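Local coordinates for protocatechuate decarboxylase (Klebsiella pneumoniae, PDB 5O3M), which decarboxylates protocatechuate (3,4-dihydroxybenzoic acid), probably to catechol, as a prenylated-flavin-dependent enzyme of the UbiD family, at residues 57-61 and 62-66; 210-213 and 214-217; 500-503 and 504-507. One frame throughout, in Å; residues are numbered along the deposited sequence.

Contact 1: 57-61 and 62-66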
loop_
_atom_site.group_PDB
_atom_site.type_symbol
_atom_site.label_atom_id
_atom_site.label_comp_id
_atom_site.label_asym_id
_atom_site.label_seq_id
_atom_site.Cartn_x
_atom_site.Cartn_y
_atom_site.Cartn_z
ATOM N N GLY A 57 -11.838 32.110 30.862
ATOM C CA GLY A 57 -12.953 31.183 30.961
ATOM C C GLY A 57 -14.260 31.796 30.508
ATOM O O GLY A 57 -15.121 31.101 29.959
ATOM N N VAL A 58 -14.428 33.101 30.725
ATOM C CA VAL A 58 -15.621 33.791 30.252
ATOM C C VAL A 58 -15.604 33.887 28.730
ATOM O O VAL A 58 -16.565 33.501 28.055
ATOM C CB VAL A 58 -15.729 35.176 30.912
ATOM C CG1 VAL A 58 -16.761 36.057 30.198
ATOM C CG2 VAL A 58 -16.067 35.028 32.399
ATOM N N TYR A 59 -14.508 34.397 28.162
ATOM C CA TYR A 59 -14.486 34.591 26.717
ATOM C C TYR A 59 -14.459 33.263 25.953
ATOM O O TYR A 59 -14.915 33.208 24.802
ATOM C CB TYR A 59 -13.303 35.480 26.322
ATOM C CG TYR A 59 -13.486 36.059 24.945
ATOM C CD1 TYR A 59 -14.516 36.972 24.694
ATOM C CD2 TYR A 59 -12.649 35.697 23.889
ATOM C CE1 TYR A 59 -14.708 37.516 23.435
ATOM C CE2 TYR A 59 -12.834 36.237 22.618
ATOM C CZ TYR A 59 -13.870 37.149 22.400
ATOM O OH TYR A 59 -14.088 37.697 21.150
ATOM N N ARG A 60 -13.960 32.194 26.575
ATOM C CA ARG A 60 -14.080 30.857 25.995
ATOM C C ARG A 60 -15.503 30.597 25.516
ATOM O O ARG A 60 -15.707 30.039 24.433
ATOM C CB ARG A 60 -13.649 29.803 27.024
ATOM C CG ARG A 60 -13.842 28.343 26.604
ATOM C CD ARG A 60 -15.225 27.808 27.008
ATOM N NE ARG A 60 -15.371 26.379 26.721
ATOM C CZ ARG A 60 -15.126 25.415 27.613
ATOM N NH1 ARG A 60 -14.737 25.730 28.843
ATOM N NH2 ARG A 60 -15.281 24.141 27.290
ATOM N N HIS A 61 -16.505 31.019 26.300
ATOM C CA HIS A 61 -17.896 30.816 25.902
ATOM C C HIS A 61 -18.367 31.841 24.885
ATOM O O HIS A 61 -19.234 31.525 24.064
ATOM C CB HIS A 61 -18.832 30.857 27.115
ATOM C CG HIS A 61 -18.641 29.710 28.055
ATOM N ND1 HIS A 61 -19.090 28.437 27.774
ATOM C CD2 HIS A 61 -18.025 29.636 29.260
ATOM C CE1 HIS A 61 -18.765 27.630 28.767
ATOM N NE2 HIS A 61 -18.118 28.332 29.680
ATOM N N ILE A 62 -17.824 33.059 24.918
ATOM C CA ILE A 62 -18.436 34.168 24.179
ATOM C C ILE A 62 -17.840 34.319 22.783
ATOM O O ILE A 62 -18.581 34.540 21.819
ATOM C CB ILE A 62 -18.333 35.479 24.998
ATOM C CG1 ILE A 62 -19.325 35.439 26.173
ATOM C CG2 ILE A 62 -18.595 36.718 24.112
ATOM C CD1 ILE A 62 -19.272 36.622 27.087
ATOM N N GLY A 63 -16.513 34.191 22.625
ATOM C CA GLY A 63 -15.931 34.360 21.302
ATOM C C GLY A 63 -14.514 33.875 21.020
ATOM O O GLY A 63 -13.910 34.327 20.041
ATOM N N ALA A 64 -13.973 32.946 21.816
ATOM C CA ALA A 64 -12.611 32.469 21.569
ATOM C C ALA A 64 -12.519 31.714 20.242
ATOM O O ALA A 64 -11.577 31.917 19.460
ATOM C CB ALA A 64 -12.137 31.595 22.735
ATOM N N GLY A 65 -13.490 30.835 19.969
ATOM C CA GLY A 65 -13.545 30.134 18.685
ATOM C C GLY A 65 -12.298 29.287 18.389
ATOM O O GLY A 65 -11.507 28.943 19.277
ATOM N N GLY A 66 -12.141 28.952 17.104
ATOM C CA GLY A 66 -10.964 28.213 16.667
ATOM C C GLY A 66 -10.927 26.824 17.284
ATOM O O GLY A 66 -11.965 26.191 17.504
#
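Y59 and I62 meet at the C-terminal end of helix 54-62, in the N-terminal domain of this UbiD-family enzyme, where the chain leaves the helix over the face of an aromatic ring and round a shared carbonyl. With CG of Y59 anti to the backbone N (chi1 -162°), the ring lies alongside the chain where G63 departs from helical geometry. G63 passes over one face of it, its CA making a CH-pi contact 4.0 Å from the Y59 ring centroid.

The I62 side chain crosses that of Y59 at about a right angle, with I62 CG2 4.0 Å from Y59 CE1. Its other branch runs beside V58, where I62 CD1 is 4.0 Å from V58 CG1. M78 of strand 77-80 packs on Y59 and I62, P76 O takes the Y59 hydroxyl, and F511 of a second subunit covers I62.

Beyond the turn, A64 tucks its methyl back against the helix, with CB 3.9 Å from R60 CA. Besides a weak bond from I62 N, the Y59 carbonyl accepts two N-H groups: G63 N bonds to Y59 O at 2.9 Å in the carbonyl plane, whereas A64 N reaches Y59 O at 3.1 Å from above that plane.

Contact 2: 210-213 and 214-217; sequences IEVF and RQKA
E211 and R214 form a salt bridge one helical turn apart, the two side chains lying next to each other and pointing the same way. R214 NE donates to E211 OE1 at 3.1 Å along an almost straight line (175° at the hydrogen). The oxygen sits in the guanidinium plane, at its edge, but is itself approached from above the carboxylate plane, since the two flat groups are turned 43° against each other. A second, weak bond of 3.5 Å runs from R214 NH2 to E211 OE2. The glutamate reaches the arginine by bending at chi2 (80°), which turns the carboxylate onward along the helix, toward R214. R214 also has a second acidic partner, because NH1 pairs with E218 in the following turn, and K216 NZ makes a salt bridge with D178.

Polar contact without a hydrogen bond joins E211 to Q215. The amide nitrogen NE2 of Q215 is 3.2 Å from E211 OE2, yet its angle is poor, so any attraction there is probably a general electrostatic one. The glutamine stem rests on the backbone, with Q215 CG 3.5 Å from E211 O.

Backbone bonds of the alpha-helical i to i+4 kind tie the turns together, among them R214 N to I210 O at 2.9 Å and A217 N to F213 O at 3.0 Å; the A217 methyl lies beside that last carbonyl, with CB 3.7 Å from F213 O. The helix that these bonds build, 209-219, is amphipathic and packs on the antiparallel sheet of the Rift-related domain.

Apolar contacts belong to its inner side. I210 packs on I226, and both F213 and A217 on L224, all of strand 224-230.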
loop_
_atom_site.group_PDB
_atom_site.type_symbol
_atom_site.label_atom_id
_atom_site.label_comp_id
_atom_site.label_asym_id
_atom_site.label_seq_id
_atom_site.Cartn_x
_atom_site.Cartn_y
_atom_site.Cartn_z
ATOM N N ILE A 210 15.083 39.955 14.853
ATOM C CA ILE A 210 15.250 40.505 16.194
ATOM C C ILE A 210 16.098 39.574 17.056
ATOM O O ILE A 210 16.893 40.036 17.886
ATOM C CB ILE A 210 13.873 40.794 16.828
ATOM C CG1 ILE A 210 14.025 41.317 18.259
ATOM C CG2 ILE A 210 13.008 39.551 16.795
ATOM C CD1 ILE A 210 12.698 41.599 18.933
ATOM N N GLU A 211 15.983 38.279 16.857
ATOM C CA GLU A 211 16.743 37.341 17.646
ATOM C C GLU A 211 18.195 37.380 17.273
ATOM O O GLU A 211 19.048 37.145 18.082
ATOM C CB GLU A 211 16.218 35.940 17.472
ATOM C CG GLU A 211 17.225 34.869 17.784
ATOM C CD GLU A 211 17.349 34.631 19.246
ATOM O OE1 GLU A 211 16.829 35.430 20.010
ATOM O OE2 GLU A 211 17.950 33.653 19.644
ATOM N N VAL A 212 18.460 37.696 16.025
ATOM C CA VAL A 212 19.802 37.797 15.540
ATOM C C VAL A 212 20.420 39.068 16.083
ATOM O O VAL A 212 21.597 39.115 16.353
ATOM C CB VAL A 212 19.822 37.812 14.018
ATOM C CG1 VAL A 212 21.030 38.534 13.519
ATOM C CG2 VAL A 212 19.784 36.410 13.485
ATOM N N PHE A 213 19.626 40.103 16.243
ATOM C CA PHE A 213 20.121 41.316 16.823
ATOM C C PHE A 213 20.487 40.972 18.263
ATOM O O PHE A 213 21.540 41.305 18.735
ATOM C CB PHE A 213 19.054 42.386 16.886
ATOM C CG PHE A 213 18.532 42.841 15.573
ATOM C CD1 PHE A 213 19.184 42.585 14.417
ATOM C CD2 PHE A 213 17.384 43.564 15.519
ATOM C CE1 PHE A 213 18.695 43.039 13.232
ATOM C CE2 PHE A 213 16.894 44.023 14.345
ATOM C CZ PHE A 213 17.546 43.756 13.197
ATOM N N ARG A 214 19.594 40.309 18.960
ATOM C CA ARG A 214 19.833 39.955 20.337
ATOM C C ARG A 214 21.113 39.192 20.575
ATOM O O ARG A 214 21.859 39.511 21.460
ATOM C CB ARG A 214 18.678 39.153 20.878
ATOM C CG ARG A 214 18.622 39.121 22.373
ATOM C CD ARG A 214 17.784 37.986 22.878
ATOM N NE ARG A 214 18.261 36.722 22.402
ATOM C CZ ARG A 214 19.315 36.108 22.878
ATOM N NH1 ARG A 214 19.996 36.637 23.839
ATOM N NH2 ARG A 214 19.677 34.963 22.383
ATOM N N GLN A 215 21.323 38.143 19.811
ATOM C CA GLN A 215 22.533 37.330 19.934
ATOM C C GLN A 215 23.794 38.159 19.720
ATOM O O GLN A 215 24.780 37.992 20.446
ATOM C CB GLN A 215 22.484 36.170 18.945
ATOM C CG GLN A 215 21.550 35.064 19.359
ATOM C CD GLN A 215 21.219 34.138 18.213
ATOM O OE1 GLN A 215 21.318 34.516 17.044
ATOM N NE2 GLN A 215 20.820 32.917 18.539
ATOM N N LYS A 216 23.786 39.044 18.717
ATOM C CA LYS A 216 24.941 39.901 18.457
ATOM C C LYS A 216 25.207 40.832 19.627
ATOM O O LYS A 216 26.363 41.129 19.947
ATOM C CB LYS A 216 24.724 40.713 17.181
ATOM C CG LYS A 216 25.762 41.810 16.951
ATOM C CD LYS A 216 25.418 42.653 15.725
ATOM C CE LYS A 216 25.070 41.785 14.522
ATOM N NZ LYS A 216 24.926 42.605 13.291
ATOM N N ALA A 217 24.141 41.324 20.265
ATOM C CA ALA A 217 24.319 42.128 21.467
ATOM C C ALA A 217 24.799 41.266 22.628
ATOM O O ALA A 217 25.641 41.695 23.424
ATOM C CB ALA A 217 23.012 42.845 21.817
#

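Contact 3: 500-503 and 504-507; sequences DVDP and RPFA
R504 answers D502 twice, once through its backbone and once through its charge. Its N donates to D502 OD1 at 3.0 Å, closing an Asx turn. CG of D502 is anti to the backbone N (chi1 -174°), which carries the carboxylate alongside the chain leaving the residue, where OD1 meets the R504 N-H. The R504 side chain then folds over the same carboxylate: D502 OD1 lies 3.5 Å above the guanidinium plane of R504, over its centre, and D502 OD2 is 3.2 Å from R504 NH2. That salt bridge rests on charge alone, because OD2 lies well out of the guanidinium plane and no N-H points at it.

P505 has no N-H to give; instead its ring CD packs against the backbone, 3.4 Å from D502 O. F506 N donates to P503 O at 3.1 Å, an i to i+3 link that fits the short 3-10 segment 504-506. The F506 ring presents an edge to the carbonyl oxygens of D502 and P503, while CE1 meets V501 CG2 at 4.2 Å. A507 N bonds back to R504 O.

A507 is the N-cap residue of helix 508-512, so the 3-10 turn leads directly into that helix. In a second subunit, T45 of strand 42-45 bonds to F506 O, H47 meets the F506 ring edge-to-face, and H61 of helix 54-62 packs on P503.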
loop_
_atom_site.group_PDB
_atom_site.type_symbol
_atom_site.label_atom_id
_atom_site.label_comp_id
_atom_site.label_asym_id
_atom_site.label_seq_id
_atom_site.Cartn_x
_atom_site.Cartn_y
_atom_site.Cartn_z
ATOM N N ASP A 500 -31.943 30.584 -9.979
ATOM C CA ASP A 500 -31.475 31.828 -9.392
ATOM C C ASP A 500 -32.675 32.688 -9.042
ATOM O O ASP A 500 -33.527 32.959 -9.899
ATOM C CB ASP A 500 -30.569 32.574 -10.370
ATOM C CG ASP A 500 -29.157 32.031 -10.394
ATOM O OD1 ASP A 500 -28.823 31.158 -9.553
ATOM O OD2 ASP A 500 -28.387 32.486 -11.269
ATOM N N VAL A 501 -32.765 33.107 -7.784
ATOM C CA VAL A 501 -33.819 34.040 -7.400
ATOM C C VAL A 501 -33.334 34.877 -6.230
ATOM O O VAL A 501 -32.691 34.368 -5.303
ATOM C CB VAL A 501 -35.128 33.318 -7.036
ATOM C CG1 VAL A 501 -34.825 32.181 -6.100
ATOM C CG2 VAL A 501 -36.084 34.298 -6.356
ATOM N N ASP A 502 -33.644 36.161 -6.285
ATOM C CA ASP A 502 -33.438 37.062 -5.163
ATOM C C ASP A 502 -34.477 36.742 -4.094
ATOM O O ASP A 502 -35.671 37.013 -4.306
ATOM C CB ASP A 502 -33.558 38.529 -5.619
ATOM C CG ASP A 502 -33.196 39.529 -4.510
ATOM O OD1 ASP A 502 -32.968 39.099 -3.359
ATOM O OD2 ASP A 502 -33.129 40.743 -4.796
ATOM N N PRO A 503 -34.087 36.188 -2.946
ATOM C CA PRO A 503 -35.075 35.869 -1.905
ATOM C C PRO A 503 -35.537 37.064 -1.081
ATOM O O PRO A 503 -36.514 36.928 -0.333
ATOM C CB PRO A 503 -34.320 34.871 -1.022
ATOM C CG PRO A 503 -32.900 35.370 -1.093
ATOM C CD PRO A 503 -32.715 35.898 -2.504
ATOM N N ARG A 504 -34.878 38.218 -1.183
ATOM C CA ARG A 504 -35.155 39.301 -0.239
ATOM C C ARG A 504 -36.584 39.817 -0.328
ATOM O O ARG A 504 -37.230 39.955 0.722
ATOM C CB ARG A 504 -34.134 40.427 -0.427
ATOM C CG ARG A 504 -32.707 39.987 -0.108
ATOM C CD ARG A 504 -31.718 41.146 -0.040
ATOM N NE ARG A 504 -31.579 41.850 -1.314
ATOM C CZ ARG A 504 -30.698 41.543 -2.266
ATOM N NH1 ARG A 504 -29.858 40.525 -2.108
ATOM N NH2 ARG A 504 -30.665 42.256 -3.387
ATOM N N PRO A 505 -37.142 40.105 -1.504
ATOM C CA PRO A 505 -38.528 40.614 -1.545
ATOM C C PRO A 505 -39.543 39.678 -0.901
ATOM O O PRO A 505 -40.644 40.128 -0.558
ATOM C CB PRO A 505 -38.809 40.780 -3.049
ATOM C CG PRO A 505 -37.476 40.808 -3.699
ATOM C CD PRO A 505 -36.549 39.979 -2.842
ATOM N N PHE A 506 -39.207 38.392 -0.737
ATOM C CA PHE A 506 -40.121 37.428 -0.131
ATOM C C PHE A 506 -40.172 37.531 1.384
ATOM O O PHE A 506 -41.180 37.145 1.986
ATOM C CB PHE A 506 -39.722 36.011 -0.535
ATOM C CG PHE A 506 -40.037 35.706 -1.951
ATOM C CD1 PHE A 506 -39.113 35.968 -2.946
ATOM C CD2 PHE A 506 -41.281 35.218 -2.299
ATOM C CE1 PHE A 506 -39.418 35.719 -4.265
ATOM C CE2 PHE A 506 -41.595 34.972 -3.619
ATOM C CZ PHE A 506 -40.666 35.220 -4.601
ATOM N N ALA A 507 -39.103 38.026 2.017
ATOM C CA ALA A 507 -39.048 38.174 3.474
ATOM C C ALA A 507 -38.084 39.300 3.821
ATOM O O ALA A 507 -37.022 39.077 4.413
ATOM C CB ALA A 507 -38.631 36.862 4.137
#

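Overall arrangement
Within one chain the three contacts never touch. Contacts 1 and 3 have centres 35 Å apart and nearest atoms about 26 Å apart, yet they belong to one interface: across the subunit boundary, V58 of contact 1 packs on F506 of another copy. Contact 2 takes no part in this, as no other protein chain of the assembly reaches it. It lies on the opposite side of the chain's centre from both, 36 Å from contact 1 and 60 Å from contact 3 between centres. Neither A64 of contact 1 nor I210 of contact 2 lines a ligand pocket; their side chains are about 13 and 12 Å, respectively, from a bound pentane-1,5-diol.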